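Local atomic coordinates of 35 kDa hemin binding protein (Porphyromonas gingivalis, PDB entry 5Y1A), a protein that is named for hemin binding, is linked to virulence, joins a thioredoxin domain to a beta-sandwich domain and is probably exported as cargo of the type IX secretion system. Residues 37-42 with 261-266; 89-94 with 209-214; 161-166 with 233-238; 180-185 with 247-252. All blocks are in the same frame, centred on the assembly; numbering follows the deposited sequence.

Interaction 1. Residues 37-42 with 261-266; sequences NVVLEV and HSIINA
The junction between the thioredoxin sheet and the neighbouring beta sandwich is formed here by N37, V39 and E41 of strand 34-44, set against I263, N265 and A266 of strand 263-270. Segments 38-42 and 263-266 run at 111° to each other, their axes 6.7 Å apart at the closest, so their side chains meet and no backbone-to-backbone bonds form. V39 divides its two methyl groups between partners. With CG1 anti to the backbone N (chi1 172°), this branch lies against I263 CD1 at 3.7 Å, while CG2 presses on A266 CB at 3.4 Å, tighter than usual for carbons. A beta-branched valine suits such a forked contact, and alanine suits a place where another strand comes so near. On the sandwich side, I264 and N265 together stand opposite the single residue V251, a classic beta bulge. From the bulge the N265 amide reaches the start of the thioredoxin strand: its OD1 accepts a nearly straight bond from N37 N (2.8 Å, 169° at the hydrogen) and a weak one from A266 N at 2.9 Å. N265 ND2 bonds to the carbonyls of A145 and K35, so both ends of this buried amide are satisfied and its rotation is fixed. N37 ND2 donates to A266 O at 2.8 Å, the acceptor lying in the amide plane. At the other end of the contact, E41 OE1 passes I263 CD1 at 3.9 Å, whereas E41 OE2 is held by Y183 OH and by a salt bridge to R114, partners well suited to a buried carboxylate.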
loop_
_atom_site.group_PDB
_atom_site.type_symbol
_atom_site.label_atom_id
_atom_site.label_comp_id
_atom_site.label_asym_id
_atom_site.label_seq_id
_atom_site.Cartn_x
_atom_site.Cartn_y
_atom_site.Cartn_z
ATOM N N ASN A 37 13.492 -8.976 -6.387
ATOM C CA ASN A 37 12.387 -8.183 -6.944
ATOM C C ASN A 37 12.826 -6.730 -6.943
ATOM O O ASN A 37 13.581 -6.328 -6.070
ATOM C CB ASN A 37 11.125 -8.316 -6.095
ATOM C CG ASN A 37 10.615 -9.746 -6.047
ATOM O OD1 ASN A 37 10.635 -10.439 -7.060
ATOM N ND2 ASN A 37 10.185 -10.195 -4.883
ATOM N N VAL A 38 12.330 -5.970 -7.914
ATOM C CA VAL A 38 12.739 -4.593 -8.130
ATOM C C VAL A 38 11.593 -3.684 -7.734
ATOM O O VAL A 38 10.462 -3.923 -8.120
ATOM C CB VAL A 38 13.137 -4.360 -9.604
ATOM C CG1 VAL A 38 13.137 -2.822 -9.937
ATOM C CG2 VAL A 38 14.518 -4.914 -9.867
ATOM N N VAL A 39 11.902 -2.655 -6.945
ATOM C CA VAL A 39 10.954 -1.588 -6.610
ATOM C C VAL A 39 11.273 -0.346 -7.438
ATOM O O VAL A 39 12.431 0.044 -7.560
ATOM C CB VAL A 39 11.046 -1.249 -5.078
ATOM C CG1 VAL A 39 10.223 -0.001 -4.721
ATOM C CG2 VAL A 39 10.615 -2.453 -4.244
ATOM N N LEU A 40 10.245 0.257 -8.028
ATOM C CA LEU A 40 10.389 1.551 -8.699
ATOM C C LEU A 40 9.614 2.547 -7.864
ATOM O O LEU A 40 8.494 2.239 -7.444
ATOM C CB LEU A 40 9.818 1.496 -10.126
ATOM C CG LEU A 40 10.352 0.376 -11.044
ATOM C CD1 LEU A 40 9.760 0.532 -12.452
ATOM C CD2 LEU A 40 11.885 0.411 -11.087
ATOM N N GLU A 41 10.229 3.694 -7.553
ATOM C CA GLU A 41 9.506 4.828 -6.941
ATOM C C GLU A 41 9.447 5.932 -7.975
ATOM O O GLU A 41 10.479 6.434 -8.407
ATOM C CB GLU A 41 10.180 5.266 -5.612
ATOM C CG GLU A 41 9.999 4.164 -4.545
ATOM C CD GLU A 41 10.854 4.384 -3.315
ATOM O OE1 GLU A 41 12.083 4.432 -3.491
ATOM O OE2 GLU A 41 10.295 4.515 -2.195
ATOM N N VAL A 42 8.223 6.254 -8.413
ATOM C CA VAL A 42 7.998 7.260 -9.438
ATOM C C VAL A 42 7.420 8.531 -8.830
ATOM O O VAL A 42 6.466 8.492 -8.039
ATOM C CB VAL A 42 6.999 6.764 -10.493
ATOM C CG1 VAL A 42 6.897 7.809 -11.673
ATOM C CG2 VAL A 42 7.401 5.351 -10.940
ATOM N N HIS A 261 21.921 3.669 0.092
ATOM C CA HIS A 261 20.583 3.780 0.674
ATOM C C HIS A 261 19.636 2.903 -0.181
ATOM O O HIS A 261 18.420 3.175 -0.297
ATOM C CB HIS A 261 20.147 5.259 0.689
ATOM C CG HIS A 261 20.558 6.006 -0.550
ATOM N ND1 HIS A 261 21.707 6.774 -0.616
ATOM C CD2 HIS A 261 20.004 6.055 -1.787
ATOM C CE1 HIS A 261 21.827 7.277 -1.839
ATOM N NE2 HIS A 261 20.818 6.841 -2.573
ATOM N N SER A 262 20.191 1.837 -0.768
ATOM C CA SER A 262 19.427 1.034 -1.749
ATOM C C SER A 262 18.400 0.110 -1.099
ATOM O O SER A 262 18.529 -0.279 0.079
ATOM C CB SER A 262 20.371 0.220 -2.667
ATOM O OG SER A 262 21.082 -0.763 -1.918
ATOM N N ILE A 263 17.388 -0.228 -1.882
ATOM C CA ILE A 263 16.416 -1.247 -1.515
ATOM C C ILE A 263 17.038 -2.598 -1.871
ATOM O O ILE A 263 17.502 -2.810 -3.005
ATOM C CB ILE A 263 15.078 -1.018 -2.246
ATOM C CG1 ILE A 263 14.552 0.406 -1.940
ATOM C CG2 ILE A 263 14.087 -2.121 -1.854
ATOM C CD1 ILE A 263 13.187 0.756 -2.607
ATOM N N ILE A 264 17.052 -3.487 -0.881
ATOM C CA ILE A 264 17.748 -4.745 -0.980
ATOM C C ILE A 264 16.813 -5.803 -1.615
ATOM O O ILE A 264 17.217 -6.517 -2.558
ATOM C CB ILE A 264 18.243 -5.178 0.404
ATOM C CG1 ILE A 264 19.271 -4.168 0.937
ATOM C CG2 ILE A 264 18.883 -6.589 0.343
ATOM C CD1 ILE A 264 19.413 -4.189 2.491
ATOM N N ASN A 265 15.606 -5.945 -1.066
ATOM C CA ASN A 265 14.594 -6.772 -1.721
ATOM C C ASN A 265 13.200 -6.371 -1.274
ATOM O O ASN A 265 13.040 -5.556 -0.360
ATOM C CB ASN A 265 14.830 -8.259 -1.449
ATOM C CG ASN A 265 14.437 -9.143 -2.630
ATOM O OD1 ASN A 265 13.775 -8.705 -3.592
ATOM N ND2 ASN A 265 14.843 -10.396 -2.563
ATOM N N ALA A 266 12.190 -6.927 -1.935
ATOM C CA ALA A 266 10.806 -6.492 -1.705
ATOM C C ALA A 266 9.867 -7.680 -1.874
ATOM O O ALA A 266 10.217 -8.669 -2.526
ATOM C CB ALA A 266 10.446 -5.457 -2.718
#

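Interaction 2. Residues 89-94 with 209-214; sequences PRVGQL and LMILST
I211 points its side chain at helix 89-102 and makes the close-packed half of this contact. Its CD1 lies 3.6 Å from R90 O, and its CG1 meets L94 CD2 at 3.9 Å, the two side chains crossing at a slant. Beside them, V91 CG2 touches L209 O at 3.8 Å. Branched aliphatic residues suit this buried ground, where a helix of the thioredoxin domain lies on strand 207-220, an outermost strand of one sandwich sheet; there L209 and M210 share V184 as their one opposite number, a classic beta bulge. The other half is polar and reaches solvent at the exposed T214. R90, bent at chi3 (42°), turns its guanidinium edge to the turn of residues 212-214 that interrupts strand 207-220. NH1 donates to T214 O at 2.8 Å, in the carbonyl plane and on a lone pair, while NH2 serves both S213 O at 2.8 Å and I211 O at 2.9 Å, each from above the carbonyl plane. A water takes bonds from R90 NE (2.8 Å) and from I211 N, bridging helix and strand. With five N-H groups, arginine can hold several backbone carbonyls at once.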
loop_
_atom_site.group_PDB
_atom_site.type_symbol
_atom_site.label_atom_id
_atom_site.label_comp_id
_atom_site.label_asym_id
_atom_site.label_seq_id
_atom_site.Cartn_x
_atom_site.Cartn_y
_atom_site.Cartn_z
ATOM N N PRO A 89 -1.210 13.648 3.856
ATOM C CA PRO A 89 0.041 14.404 4.030
ATOM C C PRO A 89 1.270 13.551 4.311
ATOM O O PRO A 89 2.376 14.002 4.018
ATOM C CB PRO A 89 -0.259 15.332 5.224
ATOM C CG PRO A 89 -1.742 15.343 5.359
ATOM C CD PRO A 89 -2.232 14.018 4.846
ATOM N N ARG A 90 1.110 12.319 4.803
ATOM C CA ARG A 90 2.295 11.492 5.054
ATOM C C ARG A 90 2.945 11.089 3.718
ATOM O O ARG A 90 4.136 10.782 3.681
ATOM C CB ARG A 90 1.953 10.265 5.898
ATOM C CG ARG A 90 1.562 10.617 7.358
ATOM C CD ARG A 90 1.139 9.403 8.194
ATOM N NE ARG A 90 2.016 8.261 7.946
ATOM C CZ ARG A 90 3.215 8.057 8.496
ATOM N NH1 ARG A 90 3.727 8.909 9.394
ATOM N NH2 ARG A 90 3.905 6.978 8.126
ATOM N N VAL A 91 2.156 11.092 2.645
ATOM C CA VAL A 91 2.702 10.905 1.283
ATOM C C VAL A 91 3.647 12.075 0.909
ATOM O O VAL A 91 4.730 11.855 0.357
ATOM C CB VAL A 91 1.587 10.692 0.199
ATOM C CG1 VAL A 91 2.208 10.597 -1.207
ATOM C CG2 VAL A 91 0.729 9.440 0.491
ATOM N N GLY A 92 3.258 13.318 1.232
ATOM C CA GLY A 92 4.187 14.454 1.114
ATOM C C GLY A 92 5.467 14.274 1.919
ATOM O O GLY A 92 6.571 14.592 1.437
ATOM N N GLN A 93 5.328 13.756 3.139
ATOM C CA GLN A 93 6.483 13.498 4.013
ATOM C C GLN A 93 7.415 12.474 3.399
ATOM O O GLN A 93 8.653 12.621 3.462
ATOM C CB GLN A 93 6.044 13.017 5.401
ATOM C CG GLN A 93 5.459 14.105 6.297
ATOM C CD GLN A 93 6.344 15.330 6.393
ATOM O OE1 GLN A 93 7.506 15.249 6.812
ATOM N NE2 GLN A 93 5.794 16.479 6.025
ATOM N N LEU A 94 6.822 11.426 2.811
ATOM C CA LEU A 94 7.612 10.401 2.105
ATOM C C LEU A 94 8.402 11.040 0.946
ATOM O O LEU A 94 9.614 10.784 0.797
ATOM C CB LEU A 94 6.705 9.297 1.579
ATOM C CG LEU A 94 7.409 8.227 0.734
ATOM C CD1 LEU A 94 8.392 7.408 1.559
ATOM C CD2 LEU A 94 6.339 7.310 0.097
ATOM N N LEU A 209 -0.689 5.503 -0.859
ATOM C CA LEU A 209 -1.569 6.302 0.010
ATOM C C LEU A 209 -1.258 6.195 1.484
ATOM O O LEU A 209 -1.712 7.072 2.276
ATOM C CB LEU A 209 -3.053 5.944 -0.193
ATOM C CG LEU A 209 -3.532 6.173 -1.633
ATOM C CD1 LEU A 209 -5.047 5.859 -1.671
ATOM C CD2 LEU A 209 -3.237 7.592 -2.175
ATOM N N MET A 210 -0.564 5.117 1.860
ATOM C CA MET A 210 -0.136 4.924 3.247
ATOM C C MET A 210 1.281 4.384 3.334
ATOM O O MET A 210 1.713 3.592 2.486
ATOM C CB MET A 210 -1.075 3.969 4.028
ATOM C CG MET A 210 -2.569 4.300 3.949
ATOM S SD MET A 210 -3.633 3.090 4.861
ATOM C CE MET A 210 -3.120 3.386 6.542
ATOM N N ILE A 211 1.980 4.792 4.387
ATOM C CA ILE A 211 3.292 4.250 4.742
ATOM C C ILE A 211 3.128 3.728 6.170
ATOM O O ILE A 211 2.773 4.488 7.090
ATOM C CB ILE A 211 4.443 5.324 4.665
ATOM C CG1 ILE A 211 4.465 6.022 3.273
ATOM C CG2 ILE A 211 5.806 4.669 4.980
ATOM C CD1 ILE A 211 3.608 7.298 3.127
ATOM N N LEU A 212 3.393 2.439 6.351
ATOM C CA LEU A 212 3.031 1.758 7.596
ATOM C C LEU A 212 3.965 1.986 8.782
ATOM O O LEU A 212 3.577 1.719 9.933
ATOM C CB LEU A 212 2.846 0.277 7.331
ATOM C CG LEU A 212 1.743 -0.033 6.302
ATOM C CD1 LEU A 212 1.516 -1.539 6.236
ATOM C CD2 LEU A 212 0.406 0.708 6.590
ATOM N N SER A 213 5.177 2.468 8.512
ATOM C CA SER A 213 6.109 2.873 9.586
ATOM C C SER A 213 5.899 4.340 9.949
ATOM O O SER A 213 5.913 5.200 9.066
ATOM C CB SER A 213 7.540 2.658 9.108
ATOM O OG SER A 213 7.705 3.174 7.795
ATOM N N THR A 214 5.693 4.632 11.242
ATOM C CA THR A 214 5.535 6.025 11.703
ATOM C C THR A 214 6.538 6.967 11.014
ATOM O O THR A 214 6.162 8.000 10.443
ATOM C CB THR A 214 5.660 6.096 13.224
ATOM O OG1 THR A 214 4.509 5.435 13.799
ATOM C CG2 THR A 214 5.708 7.552 13.683
HETATM O O HOH W 1 0.521 6.641 6.145
#

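Interaction 3. Residues 161-166 with 233-238; sequences CTATFT and KEFKLD
F235 lies beside C161 as an antiparallel hydrogen-bonded pair, and its ring folds back across the neighbouring strand. From CB, a chi1 of 55° carries CG between the backbone N and the carbonyl carbon, which swings the ring toward strand 161-169. CG and CD2 pass C161 O, CD2 at 3.8 Å. Further out, CE2 meets A163 CB at 3.9 Å, with that methyl at the ring edge. CE1 and CZ lie under C161 CB, which makes a CH-pi contact 4.1 Å from the centroid, 24° off the normal; C161 SG stands obliquely, 5.3 Å from the centroid of the F235 ring. Small C161 and A163 thus leave room for the phenylalanine. The ring belongs to the inner face of the beta sandwich, where it also touches V184 of the opposing sheet, while strand 228-235 is an outermost strand of its own sheet. Two pairs of backbone bonds secure the register: C161 with F235, including C161 N to F235 O at 2.8 Å, and A163 with K233, including K233 N to A163 O at 2.8 Å. K233 lays CG at the edge of the F165 ring, 4.0 Å from CE2, and bends at chi2 before its ammonium pairs with D219.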
loop_
_atom_site.group_PDB
_atom_site.type_symbol
_atom_site.label_atom_id
_atom_site.label_comp_id
_atom_site.label_asym_id
_atom_site.label_seq_id
_atom_site.Cartn_x
_atom_site.Cartn_y
_atom_site.Cartn_z
ATOM N N CYS A 161 -6.945 -3.879 8.833
ATOM C CA CYS A 161 -6.307 -4.932 8.078
ATOM C C CYS A 161 -5.021 -5.264 8.827
ATOM O O CYS A 161 -4.582 -4.509 9.691
ATOM C CB CYS A 161 -5.966 -4.437 6.670
ATOM S SG CYS A 161 -7.407 -3.986 5.704
ATOM N N THR A 162 -4.417 -6.395 8.512
ATOM C CA THR A 162 -3.125 -6.738 9.102
ATOM C C THR A 162 -2.137 -7.147 8.003
ATOM O O THR A 162 -2.528 -7.605 6.926
ATOM C CB THR A 162 -3.249 -7.880 10.159
ATOM O OG1 THR A 162 -3.391 -9.139 9.479
ATOM C CG2 THR A 162 -4.463 -7.636 11.085
ATOM N N ALA A 163 -0.856 -6.986 8.301
ATOM C CA ALA A 163 0.203 -7.374 7.382
ATOM C C ALA A 163 1.334 -7.920 8.236
ATOM O O ALA A 163 1.828 -7.251 9.150
ATOM C CB ALA A 163 0.664 -6.172 6.548
ATOM N N THR A 164 1.704 -9.164 7.973
ATOM C CA THR A 164 2.816 -9.774 8.681
ATOM C C THR A 164 3.942 -9.965 7.667
ATOM O O THR A 164 3.752 -10.620 6.630
ATOM C CB THR A 164 2.402 -11.116 9.304
ATOM O OG1 THR A 164 1.305 -10.882 10.189
ATOM C CG2 THR A 164 3.557 -11.703 10.097
ATOM N N PHE A 165 5.096 -9.356 7.962
ATOM C CA PHE A 165 6.251 -9.381 7.081
ATOM C C PHE A 165 7.278 -10.249 7.742
ATOM O O PHE A 165 7.695 -9.973 8.864
ATOM C CB PHE A 165 6.849 -7.979 6.903
ATOM C CG PHE A 165 5.838 -6.948 6.529
ATOM C CD1 PHE A 165 5.142 -7.067 5.344
ATOM C CD2 PHE A 165 5.514 -5.909 7.397
ATOM C CE1 PHE A 165 4.188 -6.123 4.984
ATOM C CE2 PHE A 165 4.551 -4.953 7.030
ATOM C CZ PHE A 165 3.882 -5.083 5.827
ATOM N N THR A 166 7.654 -11.318 7.063
ATOM C CA THR A 166 8.632 -12.248 7.607
ATOM C C THR A 166 9.694 -12.436 6.552
ATOM O O THR A 166 9.399 -12.494 5.363
ATOM C CB THR A 166 8.001 -13.634 7.941
ATOM O OG1 THR A 166 7.387 -14.169 6.763
ATOM C CG2 THR A 166 6.944 -13.501 9.067
ATOM N N LYS A 233 1.966 -5.451 11.292
ATOM C CA LYS A 233 1.252 -4.168 11.361
ATOM C C LYS A 233 -0.259 -4.427 11.376
ATOM O O LYS A 233 -0.744 -5.384 10.779
ATOM C CB LYS A 233 1.590 -3.286 10.150
ATOM C CG LYS A 233 3.069 -2.895 10.061
ATOM C CD LYS A 233 3.388 -1.790 11.058
ATOM C CE LYS A 233 4.858 -1.282 10.855
ATOM N NZ LYS A 233 5.103 -0.170 11.825
ATOM N N GLU A 234 -0.994 -3.550 12.046
ATOM C CA GLU A 234 -2.451 -3.624 12.078
ATOM C C GLU A 234 -2.980 -2.207 11.893
ATOM O O GLU A 234 -2.822 -1.364 12.799
ATOM C CB GLU A 234 -2.907 -4.245 13.408
ATOM C CG GLU A 234 -4.403 -4.249 13.624
ATOM C CD GLU A 234 -4.811 -4.795 14.985
ATOM O OE1 GLU A 234 -5.231 -3.993 15.851
ATOM O OE2 GLU A 234 -4.707 -6.020 15.185
ATOM N N PHE A 235 -3.611 -1.956 10.736
ATOM C CA PHE A 235 -3.936 -0.596 10.267
ATOM C C PHE A 235 -5.334 -0.488 9.648
ATOM O O PHE A 235 -5.754 -1.366 8.900
ATOM C CB PHE A 235 -2.888 -0.150 9.209
ATOM C CG PHE A 235 -2.742 -1.126 8.039
ATOM C CD1 PHE A 235 -3.395 -0.896 6.826
ATOM C CD2 PHE A 235 -1.948 -2.275 8.166
ATOM C CE1 PHE A 235 -3.297 -1.804 5.761
ATOM C CE2 PHE A 235 -1.830 -3.202 7.105
ATOM C CZ PHE A 235 -2.499 -2.971 5.896
ATOM N N LYS A 236 -6.027 0.607 9.952
ATOM C CA LYS A 236 -7.281 0.983 9.285
ATOM C C LYS A 236 -6.967 1.754 7.996
ATOM O O LYS A 236 -6.187 2.710 8.028
ATOM C CB LYS A 236 -8.083 1.887 10.222
ATOM C CG LYS A 236 -9.338 2.543 9.628
ATOM C CD LYS A 236 -10.143 3.311 10.704
ATOM C CE LYS A 236 -10.035 2.655 12.092
ATOM N NZ LYS A 236 -11.094 3.027 13.101
ATOM N N LEU A 237 -7.581 1.381 6.878
ATOM C CA LEU A 237 -7.338 2.125 5.619
ATOM C C LEU A 237 -7.702 3.606 5.819
ATOM O O LEU A 237 -8.744 3.917 6.397
ATOM C CB LEU A 237 -8.107 1.548 4.444
ATOM C CG LEU A 237 -7.753 0.104 4.035
ATOM C CD1 LEU A 237 -8.506 -0.265 2.758
ATOM C CD2 LEU A 237 -6.255 -0.069 3.802
ATOM N N ASP A 238 -6.804 4.486 5.378
ATOM C CA ASP A 238 -6.917 5.939 5.542
ATOM C C ASP A 238 -7.925 6.557 4.552
ATOM O O ASP A 238 -7.558 7.368 3.700
ATOM C CB ASP A 238 -5.539 6.578 5.330
ATOM C CG ASP A 238 -4.650 6.579 6.584
ATOM O OD1 ASP A 238 -5.131 6.202 7.691
ATOM O OD2 ASP A 238 -3.461 7.007 6.456
#

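Interaction 4. Residues 180-185 with 247-252; sequences LTAYVL and VLAFVH
F250 drives the edge of its ring into the face of Y183, a T-shaped pair with centroids 5.4 Å apart and planes at 80°. The notch that receives the phenylalanine is bounded by the tyrosine ring at one edge and by T181 over one face, where T181 CB stands 4.1 Å from the F250 centroid in a CH-pi contact. The F250 torsion that makes this possible, chi1 52°, tips the ring back over its strand partner. Threonine is compact enough to sit over the ring and still offers OG1, which bonds to H252 NE2 at 2.7 Å, at the edge of the imidazole and near its plane. Strands 179-186 and 245-252 are the two central strands of an antiparallel four-stranded sheet of the sandwich, and their opposite faces differ in relief. The face with T181, Y183, L248 and F250 is high and bulky and turns toward E41 of the thioredoxin domain. L248 fits between two neighbours: its CB takes L185 CD1 at 3.8 Å, and its CD2 lies 4.1 Å from Y183 CD2. The other face is low in the middle, where the small A182 and A249 pair, non-hydrogen-bonded, with CB atoms 4.1 Å apart. Higher ground borders this dip, V184 with V247 along one side and L180 with V251 along the other, L180 CD1 meeting V251 CG2 at 4.0 Å. The F165 ring of the opposing sheet settles over the alanines, whose small methyls let the aromatic come close. T181 with F250 and Y183 with L248 are the hydrogen-bonded pairs, Y183 N reaching L248 O at 2.8 Å.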
loop_
_atom_site.group_PDB
_atom_site.type_symbol
_atom_site.label_atom_id
_atom_site.label_comp_id
_atom_site.label_asym_id
_atom_site.label_seq_id
_atom_site.Cartn_x
_atom_site.Cartn_y
_atom_site.Cartn_z
ATOM N N LEU A 180 12.804 -1.646 7.302
ATOM C CA LEU A 180 11.676 -2.107 6.502
ATOM C C LEU A 180 10.652 -0.985 6.299
ATOM O O LEU A 180 10.259 -0.284 7.261
ATOM C CB LEU A 180 11.022 -3.346 7.131
ATOM C CG LEU A 180 9.961 -3.926 6.205
ATOM C CD1 LEU A 180 10.298 -5.317 5.787
ATOM C CD2 LEU A 180 8.566 -3.823 6.846
ATOM N N THR A 181 10.277 -0.780 5.036
ATOM C CA THR A 181 9.212 0.163 4.693
ATOM C C THR A 181 8.082 -0.617 4.033
ATOM O O THR A 181 8.327 -1.516 3.221
ATOM C CB THR A 181 9.748 1.296 3.778
ATOM O OG1 THR A 181 10.671 2.097 4.531
ATOM C CG2 THR A 181 8.625 2.196 3.286
ATOM N N ALA A 182 6.845 -0.275 4.376
ATOM C CA ALA A 182 5.700 -0.879 3.688
ATOM C C ALA A 182 4.727 0.221 3.255
ATOM O O ALA A 182 4.440 1.183 4.019
ATOM C CB ALA A 182 5.002 -1.913 4.580
ATOM N N TYR A 183 4.214 0.053 2.043
ATOM C CA TYR A 183 3.231 0.949 1.458
ATOM C C TYR A 183 1.908 0.219 1.232
ATOM O O TYR A 183 1.886 -0.978 0.888
ATOM C CB TYR A 183 3.683 1.461 0.067
ATOM C CG TYR A 183 4.969 2.244 0.002
ATOM C CD1 TYR A 183 5.425 3.009 1.091
ATOM C CD2 TYR A 183 5.705 2.282 -1.193
ATOM C CE1 TYR A 183 6.624 3.770 0.974
ATOM C CE2 TYR A 183 6.875 3.017 -1.314
ATOM C CZ TYR A 183 7.339 3.756 -0.228
ATOM O OH TYR A 183 8.515 4.482 -0.355
ATOM N N VAL A 184 0.808 0.950 1.432
ATOM C CA VAL A 184 -0.475 0.541 0.858
ATOM C C VAL A 184 -0.630 1.295 -0.478
ATOM O O VAL A 184 -0.573 2.529 -0.513
ATOM C CB VAL A 184 -1.667 0.832 1.788
ATOM C CG1 VAL A 184 -2.959 0.235 1.150
ATOM C CG2 VAL A 184 -1.428 0.200 3.196
ATOM N N LEU A 185 -0.822 0.532 -1.553
ATOM C CA LEU A 185 -0.851 1.026 -2.935
ATOM C C LEU A 185 -2.267 0.890 -3.455
ATOM O O LEU A 185 -2.880 -0.137 -3.248
ATOM C CB LEU A 185 0.115 0.210 -3.824
ATOM C CG LEU A 185 1.572 0.235 -3.331
ATOM C CD1 LEU A 185 2.442 -0.702 -4.187
ATOM C CD2 LEU A 185 2.109 1.665 -3.372
ATOM N N VAL A 247 -0.281 -4.378 -0.843
ATOM C CA VAL A 247 0.705 -3.947 0.177
ATOM C C VAL A 247 2.057 -4.390 -0.335
ATOM O O VAL A 247 2.254 -5.568 -0.703
ATOM C CB VAL A 247 0.464 -4.529 1.586
ATOM C CG1 VAL A 247 1.611 -4.104 2.559
ATOM C CG2 VAL A 247 -0.887 -4.060 2.119
ATOM N N LEU A 248 2.965 -3.431 -0.392
ATOM C CA LEU A 248 4.350 -3.663 -0.780
ATOM C C LEU A 248 5.220 -3.476 0.464
ATOM O O LEU A 248 5.075 -2.470 1.189
ATOM C CB LEU A 248 4.749 -2.622 -1.833
ATOM C CG LEU A 248 6.248 -2.450 -2.160
ATOM C CD1 LEU A 248 6.782 -3.731 -2.826
ATOM C CD2 LEU A 248 6.435 -1.300 -3.085
ATOM N N ALA A 249 6.142 -4.397 0.703
ATOM C CA ALA A 249 7.132 -4.199 1.767
ATOM C C ALA A 249 8.504 -4.392 1.186
ATOM O O ALA A 249 8.717 -5.264 0.311
ATOM C CB ALA A 249 6.911 -5.192 2.904
ATOM N N PHE A 250 9.455 -3.593 1.674
ATOM C CA PHE A 250 10.832 -3.796 1.235
ATOM C C PHE A 250 11.867 -3.569 2.335
ATOM O O PHE A 250 11.677 -2.706 3.212
ATOM C CB PHE A 250 11.145 -3.001 -0.038
ATOM C CG PHE A 250 10.800 -1.542 0.022
ATOM C CD1 PHE A 250 11.746 -0.599 0.463
ATOM C CD2 PHE A 250 9.553 -1.101 -0.425
ATOM C CE1 PHE A 250 11.437 0.782 0.476
ATOM C CE2 PHE A 250 9.211 0.287 -0.420
ATOM C CZ PHE A 250 10.170 1.226 0.033
ATOM N N VAL A 251 12.929 -4.379 2.288
ATOM C CA VAL A 251 14.102 -4.249 3.163
ATOM C C VAL A 251 15.129 -3.350 2.463
ATOM O O VAL A 251 15.414 -3.506 1.262
ATOM C CB VAL A 251 14.724 -5.644 3.441
ATOM C CG1 VAL A 251 15.921 -5.520 4.369
ATOM C CG2 VAL A 251 13.669 -6.613 4.052
ATOM N N HIS A 252 15.672 -2.380 3.196
ATOM C CA HIS A 252 16.542 -1.399 2.570
ATOM C C HIS A 252 17.558 -0.855 3.546
ATOM O O HIS A 252 17.362 -0.915 4.769
ATOM C CB HIS A 252 15.696 -0.253 1.964
ATOM C CG HIS A 252 14.823 0.478 2.955
ATOM N ND1 HIS A 252 15.236 1.623 3.604
ATOM C CD2 HIS A 252 13.541 0.268 3.350
ATOM C CE1 HIS A 252 14.256 2.076 4.374
ATOM N NE2 HIS A 252 13.217 1.263 4.244
#

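How the interactions relate
Interaction 4 sits in the middle of the fold, its centre about 9 Å from that of interaction 1 and about 11 Å from those of interactions 2 and 3. Its strands 179-186 and 245-252 are flanked in the same sheet by 207-220 (interaction 2) and 263-270 (interaction 1). Interaction 3 belongs to the other sheet of the sandwich and packs on interaction 4 through F165 and F235. Along the chain, 37-42 and 89-94 come first and 261-266 last, so interaction 1 spans all the others, while interactions 2, 3 and 4 interleave. Interactions 1 and 2, about 17 Å apart between centres, thus join thioredoxin elements to one sandwich sheet at two places.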